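Putative lipoprotein YerB (Bacillus subtilis, PDB 2PSB) is of unknown molecular function but is a putative membrane-attached lipoprotein that interacts with the protein PcrA. Local coordinates at residues A85-V90 against G108-L113; I99-W105 against D119-L124; F126-L130 against K152-K157. One frame throughout, in Å; residues are numbered along the deposited sequence.

Contact 1. Residues A85-V90 against G108-L113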
# COMPACT_ATOMS: atom_id res chain seq x y z
N ALA A 85 6.81 3.00 -10.75
CA ALA A 85 6.49 1.62 -10.42
C ALA A 85 7.76 0.78 -10.24
O ALA A 85 8.78 1.04 -10.87
CB ALA A 85 5.63 1.01 -11.52
N ARG A 86 7.67 -0.21 -9.36
CA ARG A 86 8.77 -1.12 -9.07
C ARG A 86 8.23 -2.53 -9.22
O ARG A 86 7.04 -2.74 -9.06
CB ARG A 86 9.31 -0.88 -7.65
CG ARG A 86 10.05 0.43 -7.50
CD ARG A 86 11.31 0.43 -8.35
NE ARG A 86 11.50 1.71 -9.04
CZ ARG A 86 11.88 2.83 -8.44
NH1 ARG A 86 12.11 2.85 -7.14
NH2 ARG A 86 12.01 3.94 -9.15
N GLU A 87 9.10 -3.48 -9.53
CA GLU A 87 8.68 -4.86 -9.70
C GLU A 87 7.84 -5.36 -8.54
O GLU A 87 6.72 -5.83 -8.75
CB GLU A 87 9.88 -5.79 -9.88
CG GLU A 87 10.47 -5.76 -11.28
CD GLU A 87 11.80 -5.05 -11.35
OE1 GLU A 87 11.90 -3.92 -10.81
OE2 GLU A 87 12.73 -5.61 -11.96
N TYR A 88 8.36 -5.27 -7.32
CA TYR A 88 7.62 -5.73 -6.16
C TYR A 88 6.22 -5.12 -6.05
O TYR A 88 5.32 -5.75 -5.52
CB TYR A 88 8.41 -5.51 -4.85
CG TYR A 88 9.26 -4.27 -4.78
CD1 TYR A 88 10.57 -4.26 -5.29
CD2 TYR A 88 8.78 -3.11 -4.19
CE1 TYR A 88 11.38 -3.14 -5.18
CE2 TYR A 88 9.58 -1.97 -4.08
CZ TYR A 88 10.88 -2.00 -4.58
OH TYR A 88 11.70 -0.90 -4.46
N PHE A 89 6.04 -3.90 -6.56
CA PHE A 89 4.71 -3.29 -6.51
C PHE A 89 3.77 -3.93 -7.55
O PHE A 89 2.58 -4.11 -7.30
CB PHE A 89 4.80 -1.77 -6.73
CG PHE A 89 5.30 -1.02 -5.53
CD1 PHE A 89 4.69 -1.20 -4.29
CD2 PHE A 89 6.38 -0.15 -5.63
CE1 PHE A 89 5.15 -0.51 -3.16
CE2 PHE A 89 6.85 0.54 -4.51
CZ PHE A 89 6.23 0.36 -3.27
N VAL A 90 4.31 -4.27 -8.71
CA VAL A 90 3.49 -4.90 -9.74
C VAL A 90 3.00 -6.23 -9.17
O VAL A 90 1.83 -6.57 -9.28
CB VAL A 90 4.31 -5.18 -11.02
CG1 VAL A 90 3.46 -5.97 -12.01
CG2 VAL A 90 4.77 -3.88 -11.64
N GLY A 108 13.23 -3.02 -14.91
CA GLY A 108 12.55 -4.28 -14.66
C GLY A 108 11.05 -4.13 -14.77
O GLY A 108 10.40 -4.90 -15.47
N ALA A 109 10.50 -3.14 -14.07
CA ALA A 109 9.07 -2.89 -14.08
C ALA A 109 8.53 -2.65 -15.49
O ALA A 109 7.42 -3.07 -15.81
CB ALA A 109 8.74 -1.70 -13.20
N LYS A 110 9.31 -1.96 -16.31
CA LYS A 110 8.89 -1.66 -17.68
C LYS A 110 8.66 -2.94 -18.46
O LYS A 110 7.57 -3.18 -18.98
CB LYS A 110 9.95 -0.82 -18.39
CG LYS A 110 9.51 -0.32 -19.76
CD LYS A 110 10.68 -0.24 -20.74
CE LYS A 110 11.28 -1.63 -20.99
NZ LYS A 110 12.44 -1.62 -21.92
N LYS A 111 9.70 -3.78 -18.55
CA LYS A 111 9.61 -5.03 -19.29
C LYS A 111 8.49 -5.90 -18.75
O LYS A 111 7.74 -6.51 -19.51
CB LYS A 111 10.94 -5.80 -19.20
CG LYS A 111 12.14 -5.08 -19.81
CD LYS A 111 12.02 -4.95 -21.33
CE LYS A 111 12.12 -6.29 -22.05
NZ LYS A 111 13.44 -6.93 -21.84
N GLN A 112 8.39 -5.95 -17.43
CA GLN A 112 7.37 -6.74 -16.76
C GLN A 112 5.98 -6.37 -17.25
O GLN A 112 5.23 -7.21 -17.72
CB GLN A 112 7.48 -6.52 -15.25
CG GLN A 112 7.22 -7.76 -14.41
CD GLN A 112 7.79 -7.63 -13.01
OE1 GLN A 112 7.35 -6.79 -12.22
NE2 GLN A 112 8.78 -8.47 -12.70
N LEU A 113 5.66 -5.08 -17.16
CA LEU A 113 4.36 -4.59 -17.58
C LEU A 113 4.16 -4.60 -19.10
O LEU A 113 3.04 -4.74 -19.59
CB LEU A 113 4.14 -3.19 -17.03
CG LEU A 113 4.00 -3.16 -15.50
CD1 LEU A 113 4.09 -1.73 -14.99
CD2 LEU A 113 2.68 -3.82 -15.09
O HOH W 1 14.46 -2.41 -12.58
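Gly108 meets the carboxylate of Glu87. Gly108 CA lies 3.0 Å from Glu87 OE2, and a CB on this glycine would run into that oxygen as it is placed. Glu87 sends CG anti to its own carbonyl carbon (chi1 -78°) and then bends at chi2 (107°), which turns the carboxylate toward the first turn of helix 107-114. A water joins the same two residues. It accepts from Gly108 N at 2.7 Å and gives a weak bond to Glu87 OE1, which also has a weak bond with Ser106. The amino end of the helix would probably favour the negative charge beside it.

Ala109 and Glu87 have the nearest pair of CA atoms across the contact, 4.8 Å apart. The methyl group of Ala109 rests against the backbone of Ala85, with Ala109 CB 3.6 Å from Ala85 O. Two helices that flank strand 99-102 in sequence meet here. Helix 87-94 comes before the strand and helix 107-114 after it, and Val90 and Leu113 both reach Phe100 on that strand.

Gln112 lays its amide across the aliphatic part of Glu87, with the amide and carboxylate planes 67° apart. Gln112 OE1 is 3.4 Å from Glu87 CG and 3.6 Å from Val90 CB. This oxygen is buried among carbons and has no hydrogen-bonding partner in the model.

Leu113 adds the apolar end of the contact. Leu113 CD2 approaches Val90 CG1 at 3.8 Å, while its CD1 faces Val90 CG2. The two branched ends pass side by side, running opposite ways.

Contact 2. Residues I99-W105 against D119-L124; sequences IFVHHGW and DYMNGL
His102 and Tyr120 set CG between the backbone N and the carbonyl carbon (chi1 62° and 63°), and Trp105 does much the same (44°). The three rings therefore gather into an aromatic cluster. His102 CE1 meets Tyr120 CD2 rim to rim at 3.4 Å. Trp105 CZ3 lies 3.5 Å from Tyr120 CE2, and the indole and phenol side chains run nearly perpendicular. Asn122 places ND2 over one face of the indole, 3.3 Å from Trp105 CZ3. Asn122 OD1 accepts from Gly104 N at 3.1 Å. The His102 ring is sandwiched between Phe100 CE2 on one face and Asn122 CA on the other. An alanine at His102 would probably open a gap between Phe100 and Asn122 and leave Tyr120 held only on its Trp105 side within the cluster.

The backbones pair as parallel strands. Phe100 N bonds to Asp119 O at 2.8 Å, Met121 N to Phe100 O, and His102 N to Met121 O at 3.0 Å. Gly123 N continues the ladder to His102 O. Gly123 CA lies over the face of the His103 ring, whose ND1 bonds to Ser143. Val101 CG1 and the selenium of Met121 touch on the sheet face opposite Phe100, His102 and Tyr120.

Strand 33-37 pairs with the far side of strand 99-102. Helix 107-114 packs on Phe100, Trp105 and Tyr120 through Leu113, and helix 87-94 also covers Phe100.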
# COMPACT_ATOMS: atom_id res chain seq x y z
N ILE A 99 -6.10 -2.89 -11.29
CA ILE A 99 -5.69 -1.99 -12.34
C ILE A 99 -4.52 -1.25 -11.68
O ILE A 99 -4.68 -0.64 -10.62
CB ILE A 99 -6.83 -1.00 -12.67
CG1 ILE A 99 -7.92 -1.73 -13.45
CG2 ILE A 99 -6.28 0.20 -13.45
CD1 ILE A 99 -9.24 -0.97 -13.53
N PHE A 100 -3.35 -1.35 -12.31
CA PHE A 100 -2.12 -0.76 -11.80
C PHE A 100 -1.89 0.66 -12.27
O PHE A 100 -1.61 0.90 -13.45
CB PHE A 100 -0.95 -1.64 -12.22
CG PHE A 100 0.33 -1.33 -11.51
CD1 PHE A 100 0.45 -1.55 -10.13
CD2 PHE A 100 1.43 -0.87 -12.21
CE1 PHE A 100 1.66 -1.30 -9.46
CE2 PHE A 100 2.66 -0.62 -11.55
CZ PHE A 100 2.76 -0.84 -10.18
N VAL A 101 -1.99 1.62 -11.36
CA VAL A 101 -1.79 3.01 -11.70
C VAL A 101 -0.44 3.48 -11.17
O VAL A 101 -0.08 3.19 -10.03
CB VAL A 101 -2.91 3.88 -11.12
CG1 VAL A 101 -2.76 5.33 -11.60
CG2 VAL A 101 -4.25 3.32 -11.54
N HIS A 102 0.30 4.18 -12.02
CA HIS A 102 1.62 4.67 -11.64
C HIS A 102 2.08 5.83 -12.51
O HIS A 102 1.29 6.43 -13.23
CB HIS A 102 2.65 3.54 -11.74
CG HIS A 102 2.80 3.00 -13.13
ND1 HIS A 102 1.75 2.43 -13.82
CD2 HIS A 102 3.87 2.95 -13.95
CE1 HIS A 102 2.17 2.05 -15.02
NE2 HIS A 102 3.45 2.35 -15.12
N HIS A 103 3.37 6.13 -12.43
CA HIS A 103 3.93 7.22 -13.22
C HIS A 103 5.44 7.04 -13.30
O HIS A 103 6.18 7.45 -12.41
CB HIS A 103 3.59 8.56 -12.59
CG HIS A 103 3.72 9.72 -13.54
ND1 HIS A 103 3.20 10.96 -13.27
CD2 HIS A 103 4.29 9.80 -14.76
CE1 HIS A 103 3.44 11.77 -14.29
NE2 HIS A 103 4.10 11.08 -15.21
N GLY A 104 5.87 6.43 -14.40
CA GLY A 104 7.28 6.16 -14.60
C GLY A 104 7.51 4.75 -14.11
O GLY A 104 6.59 4.10 -13.61
N TRP A 105 8.74 4.27 -14.23
CA TRP A 105 9.06 2.91 -13.80
C TRP A 105 10.55 2.59 -13.88
O TRP A 105 11.34 3.33 -14.47
CB TRP A 105 8.29 1.89 -14.64
CG TRP A 105 8.28 2.17 -16.13
CD1 TRP A 105 9.23 2.83 -16.85
CD2 TRP A 105 7.28 1.75 -17.07
NE1 TRP A 105 8.88 2.87 -18.19
CE2 TRP A 105 7.69 2.21 -18.35
CE3 TRP A 105 6.07 1.05 -16.96
CZ2 TRP A 105 6.93 1.98 -19.50
CZ3 TRP A 105 5.32 0.82 -18.12
CH2 TRP A 105 5.76 1.29 -19.37
N ASP A 119 -2.91 -4.89 -16.24
CA ASP A 119 -3.57 -3.77 -16.89
C ASP A 119 -3.08 -2.53 -16.16
O ASP A 119 -3.40 -2.34 -14.98
CB ASP A 119 -5.10 -3.85 -16.75
CG ASP A 119 -5.69 -5.03 -17.49
OD1 ASP A 119 -5.27 -5.27 -18.65
OD2 ASP A 119 -6.59 -5.70 -16.93
N TYR A 120 -2.30 -1.70 -16.84
CA TYR A 120 -1.75 -0.51 -16.20
C TYR A 120 -2.14 0.83 -16.82
O TYR A 120 -2.70 0.90 -17.91
CB TYR A 120 -0.23 -0.59 -16.12
CG TYR A 120 0.49 -0.64 -17.46
CD1 TYR A 120 0.50 -1.81 -18.23
CD2 TYR A 120 1.22 0.46 -17.92
CE1 TYR A 120 1.22 -1.88 -19.43
CE2 TYR A 120 1.95 0.39 -19.11
CZ TYR A 120 1.95 -0.78 -19.86
OH TYR A 120 2.70 -0.86 -21.02
N MSE A 121 -1.82 1.88 -16.07
CA MSE A 121 -2.07 3.25 -16.47
C MSE A 121 -0.79 4.00 -16.09
O MSE A 121 -0.48 4.15 -14.90
CB MSE A 121 -3.25 3.83 -15.70
CG MSE A 121 -3.67 5.20 -16.16
SE MSE A 121 -4.89 5.98 -14.93
CE MSE A 121 -6.34 4.76 -15.24
N ASN A 122 -0.05 4.43 -17.10
CA ASN A 122 1.21 5.13 -16.89
C ASN A 122 1.04 6.63 -17.03
O ASN A 122 0.59 7.13 -18.07
CB ASN A 122 2.25 4.63 -17.91
CG ASN A 122 3.68 4.91 -17.47
OD1 ASN A 122 3.96 5.90 -16.79
ND2 ASN A 122 4.59 4.03 -17.86
N GLY A 123 1.41 7.34 -15.97
CA GLY A 123 1.30 8.78 -15.98
C GLY A 123 2.01 9.34 -17.20
O GLY A 123 1.68 10.42 -17.68
N LEU A 124 2.99 8.61 -17.70
CA LEU A 124 3.73 9.06 -18.87
C LEU A 124 2.79 9.27 -20.06
O LEU A 124 2.89 10.27 -20.77
CB LEU A 124 4.81 8.03 -19.26
CG LEU A 124 5.91 7.62 -18.26
CD1 LEU A 124 6.93 6.74 -18.98
CD2 LEU A 124 6.60 8.84 -17.69

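Contact 3. Residues F126-L130 against K152-K157; sequences FDGSL and KAAEQK
Phe126 and Leu130 point together at Ala153, whose small methyl group receives both. In each, CG sits beside the backbone N (chi1 -53° and -54°), which aims the side chain at the helix. Leu130 CD1 meets Ala153 CB at 3.3 Å, tighter than usual for two carbons. Phe126 CE2 reaches Ala153 CB at 3.8 Å, from an oblique angle to the ring.

Lys157 doubles back along the phenyl ring, its direction counter to that of the phenylalanine. Its chain bends at chi2 and chi4, and Lys157 CE comes to the ring edge, 3.6 Å from Phe126 CZ. Gln156 lies alongside the same ring, its amide plane turned 49° from the ring plane. Gln156 OE1 lies 3.9 Å from Leu130 CD1, and its NE2 faces Phe126 CE2. The amide thus borders both apolar side chains. Lys152 runs across Leu130, and its CB is the atom that touches Leu130 CD2. The rest of the lysine leads away to a salt bridge with Glu155.

Within segment 126-130, Phe126 O accepts from Ser129 N at 2.8 Å and from Ser129 OG at 3.2 Å, both from the same face of the carbonyl plane. Gly128 has a positive phi, which suits the third position of a type II turn.

The chain leaves helix 123-126 through this type II beta turn, which spans Phe126 to Ser129. Phe126, the first residue of the turn, and Leu130, just after it, pack on one side of helix 147-157, near the outer edge of the fold.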
# COMPACT_ATOMS: atom_id res chain seq x y z
N PHE A 126 -0.56 9.72 -20.01
CA PHE A 126 -1.71 10.59 -19.80
C PHE A 126 -1.35 11.89 -19.12
O PHE A 126 -2.24 12.66 -18.73
CB PHE A 126 -2.78 9.88 -18.97
CG PHE A 126 -3.17 8.54 -19.51
CD1 PHE A 126 -2.35 7.43 -19.33
CD2 PHE A 126 -4.37 8.38 -20.20
CE1 PHE A 126 -2.72 6.19 -19.83
CE2 PHE A 126 -4.76 7.14 -20.70
CZ PHE A 126 -3.93 6.04 -20.52
N ASP A 127 -0.06 12.14 -18.96
CA ASP A 127 0.39 13.37 -18.33
C ASP A 127 -0.13 14.54 -19.16
O ASP A 127 0.37 14.78 -20.26
CB ASP A 127 1.92 13.41 -18.25
CG ASP A 127 2.43 14.42 -17.24
OD1 ASP A 127 1.60 14.97 -16.49
OD2 ASP A 127 3.65 14.66 -17.20
N GLY A 128 -1.14 15.23 -18.65
CA GLY A 128 -1.73 16.35 -19.36
C GLY A 128 -3.23 16.18 -19.54
O GLY A 128 -3.94 17.13 -19.86
N SER A 129 -3.73 14.97 -19.34
CA SER A 129 -5.15 14.71 -19.49
C SER A 129 -5.73 13.99 -18.28
O SER A 129 -6.27 14.62 -17.37
CB SER A 129 -5.43 13.92 -20.78
OG SER A 129 -4.58 12.80 -20.93
N LEU A 130 -5.61 12.67 -18.26
CA LEU A 130 -6.15 11.87 -17.16
C LEU A 130 -5.28 11.99 -15.90
O LEU A 130 -5.70 11.60 -14.81
CB LEU A 130 -6.31 10.43 -17.62
CG LEU A 130 -7.16 10.33 -18.90
CD1 LEU A 130 -7.45 8.88 -19.21
CD2 LEU A 130 -8.47 11.08 -18.73
N LYS A 152 -11.94 6.62 -16.94
CA LYS A 152 -11.86 7.05 -18.33
C LYS A 152 -10.69 6.39 -19.05
O LYS A 152 -10.80 6.03 -20.22
CB LYS A 152 -11.75 8.58 -18.41
CG LYS A 152 -13.01 9.31 -17.94
CD LYS A 152 -14.28 8.72 -18.58
CE LYS A 152 -15.55 9.41 -18.07
NZ LYS A 152 -16.82 8.82 -18.61
N ALA A 153 -9.58 6.21 -18.34
CA ALA A 153 -8.41 5.58 -18.95
C ALA A 153 -8.67 4.09 -19.16
O ALA A 153 -8.10 3.47 -20.05
CB ALA A 153 -7.18 5.79 -18.07
N ALA A 154 -9.54 3.52 -18.32
CA ALA A 154 -9.89 2.11 -18.44
C ALA A 154 -10.81 1.95 -19.66
O ALA A 154 -10.72 0.98 -20.39
CB ALA A 154 -10.60 1.62 -17.19
N GLU A 155 -11.69 2.93 -19.86
CA GLU A 155 -12.62 2.93 -20.98
C GLU A 155 -11.91 3.00 -22.34
O GLU A 155 -12.46 2.56 -23.35
CB GLU A 155 -13.60 4.10 -20.85
CG GLU A 155 -14.61 3.91 -19.73
CD GLU A 155 -15.39 5.18 -19.40
OE1 GLU A 155 -16.01 5.77 -20.32
OE2 GLU A 155 -15.39 5.58 -18.22
N GLN A 156 -10.69 3.54 -22.36
CA GLN A 156 -9.93 3.64 -23.61
C GLN A 156 -9.10 2.40 -23.88
O GLN A 156 -8.93 2.01 -25.03
CB GLN A 156 -8.98 4.83 -23.58
CG GLN A 156 -9.58 6.16 -23.22
CD GLN A 156 -8.55 7.28 -23.32
OE1 GLN A 156 -8.79 8.41 -22.89
NE2 GLN A 156 -7.39 6.96 -23.89
N LYS A 157 -8.55 1.80 -22.83
CA LYS A 157 -7.72 0.61 -22.97
C LYS A 157 -8.53 -0.67 -22.93
O LYS A 157 -7.99 -1.77 -23.03
CB LYS A 157 -6.66 0.56 -21.86
CG LYS A 157 -5.31 1.12 -22.24
CD LYS A 157 -5.33 2.63 -22.32
CE LYS A 157 -3.95 3.18 -22.68
NZ LYS A 157 -3.47 2.72 -24.01

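All three contacts fall within the N-terminal DUF3048 region of the protein. Contact 2 lies in the middle, with its centre about 10 Å from each of the others. The centres of contacts 1 and 3 are about 20 Å apart, and their nearest atoms about 11 Å. Contacts 1 and 2 alternate along the chain: helix 87-94, strand 99-102, helix 107-114, then strand 120-122. Contact 3 follows both. Contacts 1 and 2 touch directly, as at Ala85 on Phe100 and Lys110 on Trp105. Met121 bridges contact 2 to Phe126 and Ala153 of contact 3. The parallel strand pair thus has helices 87-94 and 107-114 on one face and helix 147-157 on the other.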